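Long-range contact in M32 carboxypeptidase (Chitinophagaceae bacterium, PDB 7A03), which probably removes residues one at a time from the C-terminal end of peptides, as a metal-dependent carboxypeptidase of the M32 family: residues A[62-72]-A[88-99]. Residues are numbered along the deposited sequence; the frame is centred on the assembly and turned at random.
Sequences FTAPELGSLLH and IALSLEDYDKNK
Tyr95 reaches from helix 88-99 into the start of helix 65-72, its ring a knob among Phe62, Leu67, Gly68 and Leu71. With CG anti to the backbone N (chi1 179°), the ring extends toward helix 65-72 and lays one face against Gly68, whose CA stands 3.8 Å from the ring centroid in a CH-pi contact. Gly68, having no side chain, lets the ring lie directly against the backbone. Tyr95 OH donates to Ala64 O (2.9 Å), coming from well above the carbonyl plane, 57° out of it; Ala64 is the N-cap residue, and its carbonyl also takes weak bonds from Leu67 N and Gly68 N. A leucine in place of Tyr95 would probably leave Ala64 O without its hydroxyl donor and Gly68 without the ring that covers it. Leu71 is the answering knob, set among Ile88, Ser91, Leu92 and Tyr95: CD1 touches Tyr95 CB at 3.9 Å, while CD2 rests on Ser91 CB. Beside it, Leu92 CD1 sits over a face of the His72 imidazole. Phe62, at the end of helix 44-62, sits among Ser91, Asp94, Tyr95 and Asn98, its ring edge turned to Asp94 O and to Asn98 ND2 (3.6 Å from CE2). One water donates to Phe62 O and Tyr95 O and accepts from Asn98 ND2, while Lys99 NZ donates to Thr63 O (2.7 Å). The axes of 65-72 and 88-99 come within 9.9 Å, obliquely antiparallel with their directions 141° apart, at the periphery of this mostly helical chain; helix 9-37 packs alongside, its Tyr14 touching Leu71 and Ile88 and hydrogen-bonding Ser91 OG.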
ATOM      1  N   PHE A  62     -23.672  -7.548   5.788  1.00 15.93           N
ATOM      2  CA  PHE A  62     -23.567  -6.483   4.806  1.00 17.02           C
ATOM      3  C   PHE A  62     -24.364  -6.755   3.539  1.00 19.50           C
ATOM      4  O   PHE A  62     -24.523  -5.844   2.719  1.00 23.27           O
ATOM      5  CB  PHE A  62     -22.114  -6.162   4.470  1.00 16.76           C
ATOM      6  CG  PHE A  62     -21.982  -4.953   3.625  1.00 21.59           C
ATOM      7  CD1 PHE A  62     -22.433  -3.729   4.092  1.00 23.47           C
ATOM      8  CD2 PHE A  62     -21.472  -5.038   2.344  1.00 23.15           C
ATOM      9  CE1 PHE A  62     -22.329  -2.595   3.304  1.00 22.92           C
ATOM     10  CE2 PHE A  62     -21.374  -3.915   1.553  1.00 24.82           C
ATOM     11  CZ  PHE A  62     -21.802  -2.694   2.034  1.00 24.09           C
ATOM     12  N   THR A  63     -24.887  -7.965   3.366  1.00 19.32           N
ATOM     13  CA  THR A  63     -25.744  -8.280   2.231  1.00 18.87           C
ATOM     14  C   THR A  63     -27.208  -8.365   2.631  1.00 20.12           C
ATOM     15  O   THR A  63     -28.047  -8.727   1.799  1.00 22.14           O
ATOM     16  CB  THR A  63     -25.303  -9.589   1.561  1.00 24.02           C
ATOM     17  OG1 THR A  63     -25.325 -10.656   2.526  1.00 25.78           O
ATOM     18  CG2 THR A  63     -23.915  -9.451   0.957  1.00 21.60           C
ATOM     19  N   ALA A  64     -27.535  -8.020   3.875  1.00 17.94           N
ATOM     20  CA  ALA A  64     -28.882  -8.211   4.389  1.00 23.17           C
ATOM     21  C   ALA A  64     -29.875  -7.355   3.606  1.00 21.76           C
ATOM     22  O   ALA A  64     -29.610  -6.180   3.344  1.00 19.95           O
ATOM     23  CB  ALA A  64     -28.945  -7.817   5.864  1.00 20.13           C
ATOM     24  N   PRO A  65     -31.029  -7.908   3.229  1.00 22.66           N
ATOM     25  CA  PRO A  65     -32.022  -7.101   2.492  1.00 22.84           C
ATOM     26  C   PRO A  65     -32.480  -5.850   3.224  1.00 24.13           C
ATOM     27  O   PRO A  65     -32.757  -4.825   2.581  1.00 24.13           O
ATOM     28  CB  PRO A  65     -33.184  -8.088   2.280  1.00 30.30           C
ATOM     29  CG  PRO A  65     -32.562  -9.445   2.396  1.00 31.32           C
ATOM     30  CD  PRO A  65     -31.461  -9.304   3.412  1.00 29.14           C
ATOM     31  N   GLU A  66     -32.578  -5.905   4.555  1.00 21.00           N
ATOM     32  CA  GLU A  66     -33.034  -4.747   5.322  1.00 22.17           C
ATOM     33  C   GLU A  66     -32.071  -3.580   5.167  1.00 19.53           C
ATOM     34  O   GLU A  66     -32.490  -2.417   5.088  1.00 24.67           O
ATOM     35  CB  GLU A  66     -33.152  -5.119   6.798  1.00 28.49           C
ATOM     36  CG  GLU A  66     -34.206  -6.169   7.099  1.00 38.43           C
ATOM     37  CD  GLU A  66     -33.671  -7.589   7.011  1.00 44.59           C
ATOM     38  OE1 GLU A  66     -32.487  -7.777   6.643  1.00 39.50           O
ATOM     39  OE2 GLU A  66     -34.445  -8.522   7.318  1.00 48.51           O
ATOM     40  N   LEU A  67     -30.774  -3.875   5.112  1.00 21.76           N
ATOM     41  CA  LEU A  67     -29.799  -2.819   4.883  1.00 18.65           C
ATOM     42  C   LEU A  67     -29.969  -2.208   3.494  1.00 17.44           C
ATOM     43  O   LEU A  67     -29.897  -0.982   3.337  1.00 19.26           O
ATOM     44  CB  LEU A  67     -28.388  -3.363   5.093  1.00 15.80           C
ATOM     45  CG  LEU A  67     -27.265  -2.345   4.857  1.00 18.83           C
ATOM     46  CD1 LEU A  67     -27.398  -1.183   5.824  1.00 18.67           C
ATOM     47  CD2 LEU A  67     -25.894  -3.006   4.996  1.00 17.16           C
ATOM     48  N   GLY A  68     -30.215  -3.036   2.470  1.00 19.26           N
ATOM     49  CA  GLY A  68     -30.436  -2.488   1.142  1.00 23.40           C
ATOM     50  C   GLY A  68     -31.658  -1.592   1.083  1.00 24.06           C
ATOM     51  O   GLY A  68     -31.624  -0.509   0.483  1.00 21.60           O
ATOM     52  N   SER A  69     -32.753  -2.028   1.710  1.00 23.16           N
ATOM     53  CA  SER A  69     -33.962  -1.208   1.721  1.00 24.33           C
ATOM     54  C   SER A  69     -33.725   0.123   2.424  1.00 21.41           C
ATOM     55  O   SER A  69     -34.164   1.176   1.941  1.00 24.04           O
ATOM     56  CB  SER A  69     -35.120  -1.972   2.363  1.00 26.81           C
ATOM     57  OG  SER A  69     -35.372  -3.170   1.655  1.00 35.04           O
ATOM     58  N   LEU A  70     -33.014   0.094   3.553  1.00 23.08           N
ATOM     59  CA  LEU A  70     -32.681   1.320   4.271  1.00 22.63           C
ATOM     60  C   LEU A  70     -31.833   2.260   3.416  1.00 20.47           C
ATOM     61  O   LEU A  70     -32.069   3.473   3.379  1.00 22.94           O
ATOM     62  CB  LEU A  70     -31.932   0.940   5.542  1.00 26.40           C
ATOM     63  CG  LEU A  70     -31.744   1.950   6.665  1.00 28.33           C
ATOM     64  CD1 LEU A  70     -33.072   2.562   7.073  1.00 30.84           C
ATOM     65  CD2 LEU A  70     -31.104   1.216   7.829  1.00 24.76           C
ATOM     66  N   LEU A  71     -30.809   1.724   2.751  1.00 20.07           N
ATOM     67  CA  LEU A  71     -29.957   2.574   1.924  1.00 20.16           C
ATOM     68  C   LEU A  71     -30.756   3.211   0.796  1.00 22.73           C
ATOM     69  O   LEU A  71     -30.584   4.399   0.491  1.00 24.59           O
ATOM     70  CB  LEU A  71     -28.802   1.758   1.354  1.00 18.51           C
ATOM     71  CG  LEU A  71     -27.764   1.356   2.391  1.00 19.53           C
ATOM     72  CD1 LEU A  71     -26.842   0.289   1.822  1.00 17.31           C
ATOM     73  CD2 LEU A  71     -26.981   2.584   2.842  1.00 22.38           C
ATOM     74  N   HIS A  72     -31.640   2.436   0.170  1.00 20.59           N
ATOM     75  CA  HIS A  72     -32.453   2.981  -0.913  1.00 23.25           C
ATOM     76  C   HIS A  72     -33.430   4.039  -0.414  1.00 27.23           C
ATOM     77  O   HIS A  72     -33.709   5.008  -1.131  1.00 33.05           O
ATOM     78  CB  HIS A  72     -33.161   1.837  -1.635  1.00 24.13           C
ATOM     79  CG  HIS A  72     -32.294   1.126  -2.626  1.00 32.22           C
ATOM     80  ND1 HIS A  72     -31.782   1.746  -3.747  1.00 36.16           N
ATOM     81  CD2 HIS A  72     -31.852  -0.153  -2.671  1.00 34.85           C
ATOM     82  CE1 HIS A  72     -31.060   0.882  -4.437  1.00 35.10           C
ATOM     83  NE2 HIS A  72     -31.087  -0.279  -3.808  1.00 32.64           N
ATOM     84  N   ILE A  88     -24.301   7.519   2.716  1.00 14.34           N
ATOM     85  CA  ILE A  88     -25.361   6.719   2.102  1.00 18.39           C
ATOM     86  C   ILE A  88     -24.981   6.330   0.674  1.00 19.05           C
ATOM     87  O   ILE A  88     -25.132   5.170   0.271  1.00 18.72           O
ATOM     88  CB  ILE A  88     -26.708   7.466   2.156  1.00 14.75           C
ATOM     89  CG1 ILE A  88     -27.133   7.709   3.607  1.00 19.07           C
ATOM     90  CG2 ILE A  88     -27.790   6.685   1.413  1.00 18.03           C
ATOM     91  CD1 ILE A  88     -27.265   6.450   4.428  1.00 26.07           C
ATOM     92  N   ALA A  89     -24.481   7.290  -0.117  1.00 14.51           N
ATOM     93  CA  ALA A  89     -24.169   7.006  -1.521  1.00 14.91           C
ATOM     94  C   ALA A  89     -23.054   5.970  -1.646  1.00 14.96           C
ATOM     95  O   ALA A  89     -23.141   5.029  -2.455  1.00 18.85           O
ATOM     96  CB  ALA A  89     -23.798   8.299  -2.253  1.00 17.69           C
ATOM     97  N   LEU A  90     -21.992   6.130  -0.856  1.00 18.21           N
ATOM     98  CA  LEU A  90     -20.867   5.206  -0.938  1.00 17.86           C
ATOM     99  C   LEU A  90     -21.258   3.833  -0.421  1.00 19.66           C
ATOM    100  O   LEU A  90     -20.876   2.810  -1.003  1.00 19.42           O
ATOM    101  CB  LEU A  90     -19.666   5.760  -0.172  1.00 16.74           C
ATOM    102  CG  LEU A  90     -19.000   6.950  -0.865  1.00 16.02           C
ATOM    103  CD1 LEU A  90     -17.850   7.488  -0.028  1.00 15.71           C
ATOM    104  CD2 LEU A  90     -18.525   6.544  -2.247  1.00 19.01           C
ATOM    105  N   SER A  91     -22.038   3.793   0.657  1.00 16.02           N
ATOM    106  CA  SER A  91     -22.456   2.514   1.208  1.00 18.06           C
ATOM    107  C   SER A  91     -23.381   1.792   0.237  1.00 18.77           C
ATOM    108  O   SER A  91     -23.324   0.563   0.119  1.00 20.28           O
ATOM    109  CB  SER A  91     -23.148   2.731   2.558  1.00 15.25           C
ATOM    110  OG  SER A  91     -22.204   2.922   3.602  1.00 16.92           O
ATOM    111  N   LEU A  92     -24.225   2.542  -0.484  1.00 18.97           N
ATOM    112  CA  LEU A  92     -25.073   1.939  -1.508  1.00 19.51           C
ATOM    113  C   LEU A  92     -24.239   1.373  -2.654  1.00 22.40           C
ATOM    114  O   LEU A  92     -24.542   0.290  -3.166  1.00 20.07           O
ATOM    115  CB  LEU A  92     -26.087   2.968  -2.023  1.00 21.66           C
ATOM    116  CG  LEU A  92     -27.144   2.466  -3.005  1.00 26.84           C
ATOM    117  CD1 LEU A  92     -27.956   1.343  -2.392  1.00 25.43           C
ATOM    118  CD2 LEU A  92     -28.053   3.600  -3.419  1.00 24.25           C
ATOM    119  N   GLU A  93     -23.195   2.091  -3.080  1.00 22.52           N
ATOM    120  CA  GLU A  93     -22.289   1.527  -4.081  1.00 24.95           C
ATOM    121  C   GLU A  93     -21.645   0.230  -3.584  1.00 25.05           C
ATOM    122  O   GLU A  93     -21.638  -0.793  -4.296  1.00 28.51           O
ATOM    123  CB  GLU A  93     -21.220   2.553  -4.448  1.00 24.15           C
ATOM    124  CG  GLU A  93     -21.759   3.684  -5.300  1.00 32.48           C
ATOM    125  CD  GLU A  93     -20.737   4.774  -5.557  1.00 39.40           C
ATOM    126  OE1 GLU A  93     -19.535   4.547  -5.296  1.00 39.75           O
ATOM    127  OE2 GLU A  93     -21.144   5.864  -6.015  1.00 45.63           O
ATOM    128  N   ASP A  94     -21.074   0.273  -2.372  1.00 22.99           N
ATOM    129  CA  ASP A  94     -20.467  -0.902  -1.744  1.00 24.04           C
ATOM    130  C   ASP A  94     -21.451  -2.066  -1.692  1.00 28.71           C
ATOM    131  O   ASP A  94     -21.078  -3.220  -1.923  1.00 32.82           O
ATOM    132  CB  ASP A  94     -20.016  -0.560  -0.314  1.00 22.90           C
ATOM    133  CG  ASP A  94     -18.873   0.463  -0.259  1.00 22.97           C
ATOM    134  OD1 ASP A  94     -18.236   0.723  -1.293  1.00 28.42           O
ATOM    135  OD2 ASP A  94     -18.607   1.007   0.845  1.00 23.34           O
ATOM    136  N   TYR A  95     -22.717  -1.771  -1.388  1.00 19.24           N
ATOM    137  CA  TYR A  95     -23.725  -2.809  -1.217  1.00 19.63           C
ATOM    138  C   TYR A  95     -24.122  -3.415  -2.555  1.00 24.65           C
ATOM    139  O   TYR A  95     -24.216  -4.643  -2.679  1.00 28.86           O
ATOM    140  CB  TYR A  95     -24.936  -2.201  -0.507  1.00 18.73           C
ATOM    141  CG  TYR A  95     -26.099  -3.137  -0.263  1.00 19.97           C
ATOM    142  CD1 TYR A  95     -27.108  -3.295  -1.211  1.00 20.97           C
ATOM    143  CD2 TYR A  95     -26.202  -3.838   0.932  1.00 20.70           C
ATOM    144  CE1 TYR A  95     -28.185  -4.144  -0.971  1.00 21.31           C
ATOM    145  CE2 TYR A  95     -27.282  -4.693   1.177  1.00 17.36           C
ATOM    146  CZ  TYR A  95     -28.257  -4.840   0.223  1.00 20.83           C
ATOM    147  OH  TYR A  95     -29.313  -5.680   0.478  1.00 25.68           O
ATOM    148  N   ASP A  96     -24.329  -2.576  -3.576  1.00 18.48           N
ATOM    149  CA  ASP A  96     -24.829  -3.070  -4.860  1.00 25.53           C
ATOM    150  C   ASP A  96     -23.765  -3.864  -5.608  1.00 31.43           C
ATOM    151  O   ASP A  96     -24.096  -4.789  -6.380  1.00 37.56           O
ATOM    152  CB  ASP A  96     -25.317  -1.906  -5.724  1.00 31.12           C
ATOM    153  CG  ASP A  96     -26.672  -1.385  -5.291  1.00 34.02           C
ATOM    154  OD1 ASP A  96     -27.426  -2.132  -4.629  1.00 31.40           O
ATOM    155  OD2 ASP A  96     -26.989  -0.225  -5.628  1.00 36.68           O
ATOM    156  N   LYS A  97     -22.493  -3.512  -5.396  1.00 32.15           N
ATOM    157  CA  LYS A  97     -21.412  -4.283  -5.997  1.00 37.92           C
ATOM    158  C   LYS A  97     -21.609  -5.782  -5.774  1.00 33.24           C
ATOM    159  O   LYS A  97     -21.574  -6.574  -6.723  1.00 31.82           O
ATOM    160  CB  LYS A  97     -20.075  -3.798  -5.440  1.00 40.44           C
ATOM    161  CG  LYS A  97     -18.902  -4.088  -6.341  1.00 48.89           C
ATOM    162  CD  LYS A  97     -17.930  -4.996  -5.625  1.00 50.82           C
ATOM    163  CE  LYS A  97     -17.225  -5.889  -6.612  1.00 53.29           C
ATOM    164  NZ  LYS A  97     -16.306  -6.877  -5.981  1.00 51.18           N
ATOM    165  N   ASN A  98     -21.868  -6.183  -4.526  1.00 33.67           N
ATOM    166  CA  ASN A  98     -22.104  -7.596  -4.233  1.00 31.55           C
ATOM    167  C   ASN A  98     -23.316  -8.132  -4.987  1.00 34.02           C
ATOM    168  O   ASN A  98     -23.333  -9.296  -5.411  1.00 26.07           O
ATOM    169  CB  ASN A  98     -22.295  -7.793  -2.728  1.00 38.51           C
ATOM    170  CG  ASN A  98     -21.086  -7.361  -1.927  1.00 44.90           C
ATOM    171  OD1 ASN A  98     -20.007  -7.932  -2.059  1.00 47.77           O
ATOM    172  ND2 ASN A  98     -21.263  -6.349  -1.085  1.00 45.89           N
ATOM    173  N   LYS A  99     -24.350  -7.309  -5.151  1.00 25.59           N
ATOM    174  CA  LYS A  99     -25.562  -7.799  -5.791  1.00 31.29           C
ATOM    175  C   LYS A  99     -25.387  -8.010  -7.289  1.00 32.07           C
ATOM    176  O   LYS A  99     -26.237  -8.656  -7.911  1.00 34.42           O
ATOM    177  CB  LYS A  99     -26.745  -6.877  -5.476  1.00 35.02           C
ATOM    178  CG  LYS A  99     -26.926  -6.600  -3.977  1.00 34.02           C
ATOM    179  CD  LYS A  99     -27.447  -7.825  -3.225  1.00 32.50           C
ATOM    180  CE  LYS A  99     -27.375  -7.622  -1.707  1.00 32.91           C
ATOM    181  NZ  LYS A  99     -28.002  -8.744  -0.947  1.00 30.54           N
TER
HETATM  182  O   HOH W   1     -24.164  -6.226  -0.058  1.00 28.69           O